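Local coordinates for protein putative enoyl-CoA hydratase (Streptomyces coelicolor A3, PDB 3G64) that probably acts as an enoyl-CoA hydratase or a related acyl-CoA-transforming enzyme of the crotonase-like family, at residues F137-P142 and E198-G203; G8-T13 and L56-A61. All blocks are in the same frame, centred on the assembly; numbering follows the deposited sequence.

Overall arrangement
Interaction 2 comes first along the chain and closes before interaction 1 opens. Their centres lie 32 Å apart on opposite sides of the chain's centre, and their nearest atoms are about 14 Å apart. Interaction 1 lies within one edge of the six-stranded sheet: its last two strands, 137-140 and 198-199, pair directly, and the second subunit packs on F137 and R138. Interaction 2 joins the loop leading to the other outermost strand, 19-24, to the C-terminal end of helix 43-58, which precedes strand 64-69. Interaction 1 is therefore part of the sheet itself, while interaction 2 lays the N-terminal segment over the surface of the same subunit.

Interaction 1. Residues F137-P142 and E198-G203; sequences FRVADP and ELTEEG
The CG1 methyl of V139 overlaps the CG2 methyl of T200 at 3.6 Å, the two side chains crossing at about a right angle, and A208 of helix 205-217 touches both. Since T200 OG1 sits between its backbone N and carbonyl carbon (chi1 75°), the hydroxyl reaches D141, where OG1 lies 3.3 Å from CB. The same hydroxyl donates to the O of E201 at 2.9 Å, coming from above that carbonyl plane. The backbones pair in parallel: A140 N gives a nearly straight bond to E198 O at 3.0 Å, T200 N reaches A140 O at 2.8 Å, and E198 N makes a longer bond to R138 O. L199 leans its CD1 methyl on A140 O, 3.3 Å away, while P142 CD packs beside the carbonyl oxygen of T200. Past the strands, D141 OD1 accepts the N-H of G203 at 3.1 Å on its anti side, 30° out of the carboxylate plane. E202, bent at chi2, brings OE2 within 3.3 Å of this same OD1, the two carboxylate planes lying 55° apart. One water donates to both oxygens, which probably eases their repulsion. OD2 takes the hydroxyl of S143, so both carboxylate oxygens have a protein partner; OD1 also meets a glycerol, probably from the crystallisation liquor. With D141 replaced by alanine, the N-H of G203 and the hydroxyl of S143 would probably lose this acceptor, leaving the loop at 201-203 less firmly held. Through the backbone bonds strand 198-199 joins 137-140 as the outermost strand of the sheet within this chain, after a long connection that contains several helices, as expected of the alpha/beta crotonase fold.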
ATOM      1  N   PHE A 137      12.584   2.888  11.090  1.00 22.00           N
ATOM      2  CA  PHE A 137      13.616   2.009  10.526  1.00 22.75           C
ATOM      3  C   PHE A 137      13.693   0.713  11.325  1.00 26.61           C
ATOM      4  O   PHE A 137      13.624   0.737  12.560  1.00 24.62           O
ATOM      5  CB  PHE A 137      15.011   2.673  10.509  1.00 27.52           C
ATOM      6  CG  PHE A 137      15.102   3.929   9.678  1.00 24.90           C
ATOM      7  CD1 PHE A 137      15.578   3.884   8.372  1.00 26.24           C
ATOM      8  CD2 PHE A 137      14.729   5.150  10.209  1.00 24.13           C
ATOM      9  CE1 PHE A 137      15.670   5.042   7.608  1.00 25.37           C
ATOM     10  CE2 PHE A 137      14.804   6.331   9.446  1.00 26.23           C
ATOM     11  CZ  PHE A 137      15.275   6.271   8.145  1.00 29.78           C
ATOM     12  N   ARG A 138      13.832  -0.410  10.609  1.00 25.60           N
ATOM     13  CA  ARG A 138      14.131  -1.708  11.216  1.00 23.55           C
ATOM     14  C   ARG A 138      15.516  -2.191  10.731  1.00 26.92           C
ATOM     15  O   ARG A 138      15.707  -2.564   9.563  1.00 24.04           O
ATOM     16  CB  ARG A 138      13.047  -2.745  10.896  1.00 22.86           C
ATOM     17  CG  ARG A 138      11.707  -2.537  11.692  1.00 21.32           C
ATOM     18  CD  ARG A 138      10.483  -3.104  10.944  1.00 22.55           C
ATOM     19  NE  ARG A 138      10.301  -2.362   9.703  1.00 24.35           N
ATOM     20  CZ  ARG A 138       9.820  -1.117   9.636  1.00 27.22           C
ATOM     21  NH1 ARG A 138       9.750  -0.503   8.463  1.00 29.77           N
ATOM     22  NH2 ARG A 138       9.406  -0.477  10.730  1.00 23.48           N
ATOM     23  N   VAL A 139      16.478  -2.150  11.639  1.00 27.24           N
ATOM     24  CA  VAL A 139      17.853  -2.604  11.369  1.00 27.80           C
ATOM     25  C   VAL A 139      18.005  -3.980  12.010  1.00 29.37           C
ATOM     26  O   VAL A 139      17.973  -4.113  13.227  1.00 28.81           O
ATOM     27  CB  VAL A 139      18.849  -1.579  11.932  1.00 29.04           C
ATOM     28  CG1 VAL A 139      20.281  -2.068  11.820  1.00 30.24           C
ATOM     29  CG2 VAL A 139      18.652  -0.211  11.214  1.00 26.75           C
ATOM     30  N   ALA A 140      18.145  -5.008  11.181  1.00 27.61           N
ATOM     31  CA  ALA A 140      17.932  -6.376  11.613  1.00 26.51           C
ATOM     32  C   ALA A 140      19.111  -7.249  11.256  1.00 29.44           C
ATOM     33  O   ALA A 140      19.634  -7.143  10.135  1.00 32.95           O
ATOM     34  CB  ALA A 140      16.684  -6.934  10.922  1.00 22.58           C
ATOM     35  N   ASP A 141      19.499  -8.135  12.173  1.00 28.70           N
ATOM     36  CA  ASP A 141      20.507  -9.152  11.848  1.00 29.71           C
ATOM     37  C   ASP A 141      19.800 -10.409  11.350  1.00 31.63           C
ATOM     38  O   ASP A 141      18.565 -10.477  11.401  1.00 31.31           O
ATOM     39  CB  ASP A 141      21.558  -9.357  12.973  1.00 31.85           C
ATOM     40  CG  ASP A 141      21.205 -10.462  13.970  1.00 35.85           C
ATOM     41  OD1 ASP A 141      21.981 -10.618  14.954  1.00 36.59           O
ATOM     42  OD2 ASP A 141      20.185 -11.163  13.799  1.00 33.65           O
ATOM     43  N   PRO A 142      20.561 -11.363  10.792  1.00 30.03           N
ATOM     44  CA  PRO A 142      19.972 -12.527  10.118  1.00 26.90           C
ATOM     45  C   PRO A 142      19.214 -13.454  11.033  1.00 27.15           C
ATOM     46  O   PRO A 142      18.498 -14.314  10.505  1.00 28.75           O
ATOM     47  CB  PRO A 142      21.207 -13.279   9.564  1.00 26.43           C
ATOM     48  CG  PRO A 142      22.230 -12.214   9.357  1.00 32.12           C
ATOM     49  CD  PRO A 142      22.003 -11.218  10.495  1.00 30.62           C
ATOM     50  N   GLU A 198      17.512  -2.228   6.856  1.00 27.75           N
ATOM     51  CA  GLU A 198      18.921  -2.582   6.676  1.00 28.28           C
ATOM     52  C   GLU A 198      19.190  -3.956   7.260  1.00 29.08           C
ATOM     53  O   GLU A 198      18.896  -4.204   8.424  1.00 28.39           O
ATOM     54  CB  GLU A 198      19.842  -1.579   7.355  1.00 29.36           C
ATOM     55  CG  GLU A 198      21.310  -1.984   7.218  1.00 38.37           C
ATOM     56  CD  GLU A 198      22.263  -1.014   7.871  1.00 43.75           C
ATOM     57  OE1 GLU A 198      21.819   0.072   8.306  1.00 43.64           O
ATOM     58  OE2 GLU A 198      23.467  -1.351   7.942  1.00 51.31           O
ATOM     59  N   LEU A 199      19.706  -4.859   6.442  1.00 29.34           N
ATOM     60  CA  LEU A 199      20.069  -6.180   6.928  1.00 32.81           C
ATOM     61  C   LEU A 199      21.538  -6.123   7.314  1.00 32.89           C
ATOM     62  O   LEU A 199      22.363  -5.711   6.523  1.00 36.62           O
ATOM     63  CB  LEU A 199      19.859  -7.239   5.848  1.00 36.66           C
ATOM     64  CG  LEU A 199      20.214  -8.644   6.337  1.00 43.57           C
ATOM     65  CD1 LEU A 199      19.253  -9.074   7.435  1.00 41.11           C
ATOM     66  CD2 LEU A 199      20.193  -9.617   5.180  1.00 44.91           C
ATOM     67  N   THR A 200      21.859  -6.506   8.538  1.00 31.08           N
ATOM     68  CA  THR A 200      23.237  -6.468   8.993  1.00 33.23           C
ATOM     69  C   THR A 200      23.824  -7.864   9.068  1.00 35.14           C
ATOM     70  O   THR A 200      23.147  -8.874   8.846  1.00 31.27           O
ATOM     71  CB  THR A 200      23.351  -5.858  10.389  1.00 34.00           C
ATOM     72  OG1 THR A 200      22.905  -6.816  11.356  1.00 34.98           O
ATOM     73  CG2 THR A 200      22.503  -4.596  10.494  1.00 31.14           C
ATOM     74  N   GLU A 201      25.106  -7.896   9.403  1.00 37.77           N
ATOM     75  CA  GLU A 201      25.812  -9.100   9.790  1.00 44.03           C
ATOM     76  C   GLU A 201      25.369  -9.567  11.177  1.00 38.83           C
ATOM     77  O   GLU A 201      24.959  -8.767  12.018  1.00 38.12           O
ATOM     78  CB  GLU A 201      27.288  -8.726   9.861  1.00 60.35           C
ATOM     79  CG  GLU A 201      28.245  -9.710   9.313  1.00 79.06           C
ATOM     80  CD  GLU A 201      29.679  -9.326   9.689  1.00 92.31           C
ATOM     81  OE1 GLU A 201      30.131  -8.229   9.278  1.00 93.71           O
ATOM     82  OE2 GLU A 201      30.338 -10.108  10.411  1.00 94.69           O
ATOM     83  N   GLU A 202      25.478 -10.869  11.420  1.00 36.20           N
ATOM     84  CA  GLU A 202      25.165 -11.480  12.718  1.00 38.28           C
ATOM     85  C   GLU A 202      25.816 -10.733  13.890  1.00 35.68           C
ATOM     86  O   GLU A 202      27.007 -10.439  13.862  1.00 36.36           O
ATOM     87  CB  GLU A 202      25.629 -12.943  12.701  1.00 50.11           C
ATOM     88  CG  GLU A 202      25.226 -13.748  13.926  1.00 66.46           C
ATOM     89  CD  GLU A 202      23.707 -13.882  14.082  1.00 78.33           C
ATOM     90  OE1 GLU A 202      23.012 -14.200  13.086  1.00 77.55           O
ATOM     91  OE2 GLU A 202      23.214 -13.678  15.213  1.00 82.73           O
ATOM     92  N   GLY A 203      25.027 -10.416  14.913  1.00 32.80           N
ATOM     93  CA  GLY A 203      25.513  -9.667  16.068  1.00 29.97           C
ATOM     94  C   GLY A 203      25.780  -8.172  15.915  1.00 31.51           C
ATOM     95  O   GLY A 203      26.181  -7.524  16.869  1.00 35.42           O
TER
HETATM   96  O   HOH W   1      22.171 -12.265  17.033  1.00 42.16           O

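Interaction 2. Residues G8-T13 and L56-A61; sequences GSAAPT and LSRRRA
R58 stretches from the last turn of helix 43-58 toward the loop at A10-P12. Its CG lies between the backbone N and the carbonyl carbon (chi1 85°), and from CG to NE the chain runs extended, which carries the guanidinium far out from the helix. There A10 places its CB methyl over one face, 4.1 Å from R58 NH2, while A11 O lies at the edge in the guanidinium plane. A direct approach is long, with R58 NH2 3.9 Å from A11 O, and a water closes the gap: it donates to A11 O at 2.7 Å and accepts from R58 NH2 at 3.1 Å, also in the guanidinium plane. Next comes R59, bent at chi3, which turns its NH1 to P12. The pyrrolidine meets the guanidinium at its edge, P12 CB being 3.1 Å from R59 NH1, a tight approach, and the two side chains cross at about a right angle. The charge of R59 is answered by E55, one turn earlier, in a salt bridge from NH1; the other oxygen of that carboxylate accepts the backbone N-H of T13, so E55 ties the loop to the helix as well. R60 follows with positive phi (39°), its N bonding back to S57 O, and A61 N then reaches L56 O at 3.2 Å, while A61 CB comes to the edge of the R59 guanidinium. These two returning bonds make a Schellman motif, a classic helix C-terminus, beside which the loop ahead of strand 19-24 packs in a shallow, water-bridged surface contact.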
ATOM      1  N   GLY A   8       5.972  23.900  31.372  1.00 42.37           N
ATOM      2  CA  GLY A   8       5.149  24.587  32.350  1.00 42.41           C
ATOM      3  C   GLY A   8       5.368  23.998  33.726  1.00 44.71           C
ATOM      4  O   GLY A   8       6.499  23.784  34.144  1.00 44.68           O
ATOM      5  N   SER A   9       4.278  23.719  34.428  1.00 41.65           N
ATOM      6  CA  SER A   9       4.362  23.170  35.766  1.00 37.44           C
ATOM      7  C   SER A   9       4.941  21.764  35.796  1.00 36.18           C
ATOM      8  O   SER A   9       5.606  21.399  36.745  1.00 40.70           O
ATOM      9  CB  SER A   9       2.982  23.183  36.426  1.00 35.22           C
ATOM     10  OG  SER A   9       2.464  24.512  36.473  1.00 35.65           O
ATOM     11  N   ALA A  10       4.673  20.969  34.770  1.00 35.08           N
ATOM     12  CA  ALA A  10       5.115  19.578  34.739  1.00 33.32           C
ATOM     13  C   ALA A  10       6.648  19.436  34.594  1.00 38.60           C
ATOM     14  O   ALA A  10       7.238  19.947  33.643  1.00 39.61           O
ATOM     15  CB  ALA A  10       4.400  18.829  33.597  1.00 28.95           C
ATOM     16  N   ALA A  11       7.281  18.722  35.523  1.00 42.98           N
ATOM     17  CA  ALA A  11       8.726  18.477  35.452  1.00 42.96           C
ATOM     18  C   ALA A  11       9.049  17.129  34.817  1.00 42.72           C
ATOM     19  O   ALA A  11       8.266  16.183  34.940  1.00 40.08           O
ATOM     20  CB  ALA A  11       9.331  18.533  36.844  1.00 44.42           C
ATOM     21  N   PRO A  12      10.225  17.022  34.175  1.00 43.60           N
ATOM     22  CA  PRO A  12      10.703  15.759  33.587  1.00 42.45           C
ATOM     23  C   PRO A  12      10.835  14.658  34.631  1.00 39.37           C
ATOM     24  O   PRO A  12      11.203  14.937  35.774  1.00 36.31           O
ATOM     25  CB  PRO A  12      12.099  16.119  33.069  1.00 43.33           C
ATOM     26  CG  PRO A  12      12.084  17.607  32.902  1.00 42.36           C
ATOM     27  CD  PRO A  12      11.221  18.098  34.038  1.00 44.42           C
ATOM     28  N   THR A  13      10.520  13.423  34.247  1.00 38.13           N
ATOM     29  CA  THR A  13      10.715  12.276  35.128  1.00 33.58           C
ATOM     30  C   THR A  13      12.195  12.038  35.403  1.00 37.76           C
ATOM     31  O   THR A  13      12.964  11.813  34.468  1.00 38.05           O
ATOM     32  CB  THR A  13      10.115  11.031  34.485  1.00 30.63           C
ATOM     33  OG1 THR A  13       8.699  11.210  34.404  1.00 35.56           O
ATOM     34  CG2 THR A  13      10.407   9.800  35.319  1.00 29.40           C
ATOM     35  N   LEU A  56       9.750  13.107  25.762  1.00 35.09           N
ATOM     36  CA  LEU A  56      10.717  13.441  24.711  1.00 33.62           C
ATOM     37  C   LEU A  56      10.074  14.281  23.596  1.00 36.29           C
ATOM     38  O   LEU A  56      10.726  15.109  22.975  1.00 31.74           O
ATOM     39  CB  LEU A  56      11.320  12.181  24.097  1.00 29.20           C
ATOM     40  CG  LEU A  56      12.064  11.270  25.063  1.00 28.34           C
ATOM     41  CD1 LEU A  56      12.626  10.023  24.395  1.00 24.75           C
ATOM     42  CD2 LEU A  56      13.173  12.063  25.767  1.00 25.38           C
ATOM     43  N   SER A  57       8.801  14.036  23.321  1.00 35.47           N
ATOM     44  CA  SER A  57       8.128  14.723  22.234  1.00 37.86           C
ATOM     45  C   SER A  57       7.885  16.183  22.588  1.00 40.82           C
ATOM     46  O   SER A  57       8.166  17.066  21.790  1.00 45.04           O
ATOM     47  CB  SER A  57       6.792  14.060  21.893  1.00 37.61           C
ATOM     48  OG  SER A  57       7.008  12.803  21.259  1.00 38.93           O
ATOM     49  N   ARG A  58       7.385  16.431  23.793  1.00 36.28           N
ATOM     50  CA  ARG A  58       7.039  17.787  24.180  1.00 40.48           C
ATOM     51  C   ARG A  58       8.275  18.660  24.359  1.00 47.62           C
ATOM     52  O   ARG A  58       8.215  19.866  24.152  1.00 53.39           O
ATOM     53  CB  ARG A  58       6.133  17.805  25.426  1.00 37.73           C
ATOM     54  CG  ARG A  58       6.869  17.749  26.751  1.00 40.81           C
ATOM     55  CD  ARG A  58       5.875  17.497  27.886  1.00 42.67           C
ATOM     56  NE  ARG A  58       6.542  17.438  29.185  1.00 44.99           N
ATOM     57  CZ  ARG A  58       6.237  16.554  30.132  1.00 51.22           C
ATOM     58  NH1 ARG A  58       5.286  15.643  29.920  1.00 51.85           N
ATOM     59  NH2 ARG A  58       6.902  16.557  31.282  1.00 55.15           N
ATOM     60  N   ARG A  59       9.401  18.056  24.721  1.00 45.49           N
ATOM     61  CA  ARG A  59      10.630  18.823  24.901  1.00 51.31           C
ATOM     62  C   ARG A  59      11.506  18.822  23.641  1.00 48.74           C
ATOM     63  O   ARG A  59      12.563  19.430  23.639  1.00 46.25           O
ATOM     64  CB  ARG A  59      11.441  18.318  26.105  1.00 57.43           C
ATOM     65  CG  ARG A  59      10.685  18.302  27.430  1.00 64.77           C
ATOM     66  CD  ARG A  59      11.552  17.749  28.557  1.00 75.17           C
ATOM     67  NE  ARG A  59      12.506  16.760  28.057  1.00 86.97           N
ATOM     68  CZ  ARG A  59      13.249  15.963  28.823  1.00 93.28           C
ATOM     69  NH1 ARG A  59      13.150  16.024  30.146  1.00 96.83           N
ATOM     70  NH2 ARG A  59      14.093  15.097  28.267  1.00 92.26           N
ATOM     71  N   ARG A  60      11.045  18.162  22.575  1.00 50.43           N
ATOM     72  CA  ARG A  60      11.827  18.001  21.346  1.00 56.07           C
ATOM     73  C   ARG A  60      13.291  17.746  21.727  1.00 57.22           C
ATOM     74  O   ARG A  60      14.229  18.430  21.287  1.00 51.76           O
ATOM     75  CB  ARG A  60      11.653  19.194  20.395  1.00 63.27           C
ATOM     76  CG  ARG A  60      11.993  18.847  18.944  1.00 68.84           C
ATOM     77  CD  ARG A  60      11.866  20.023  17.994  1.00 71.52           C
ATOM     78  NE  ARG A  60      10.513  20.129  17.464  1.00 76.36           N
ATOM     79  CZ  ARG A  60      10.088  19.548  16.340  1.00 81.64           C
ATOM     80  NH1 ARG A  60      10.909  18.805  15.612  1.00 81.71           N
ATOM     81  NH2 ARG A  60       8.831  19.711  15.940  1.00 84.46           N
ATOM     82  N   ALA A  61      13.446  16.718  22.553  1.00 55.46           N
ATOM     83  CA  ALA A  61      14.639  16.507  23.341  1.00 55.43           C
ATOM     84  C   ALA A  61      15.789  15.920  22.511  1.00 52.71           C
ATOM     85  O   ALA A  61      16.932  16.363  22.600  1.00 56.19           O
ATOM     86  CB  ALA A  61      14.284  15.588  24.526  1.00 51.90           C
TER
HETATM   87  O   HOH W   2       6.227  14.819  33.771  1.00 50.59           O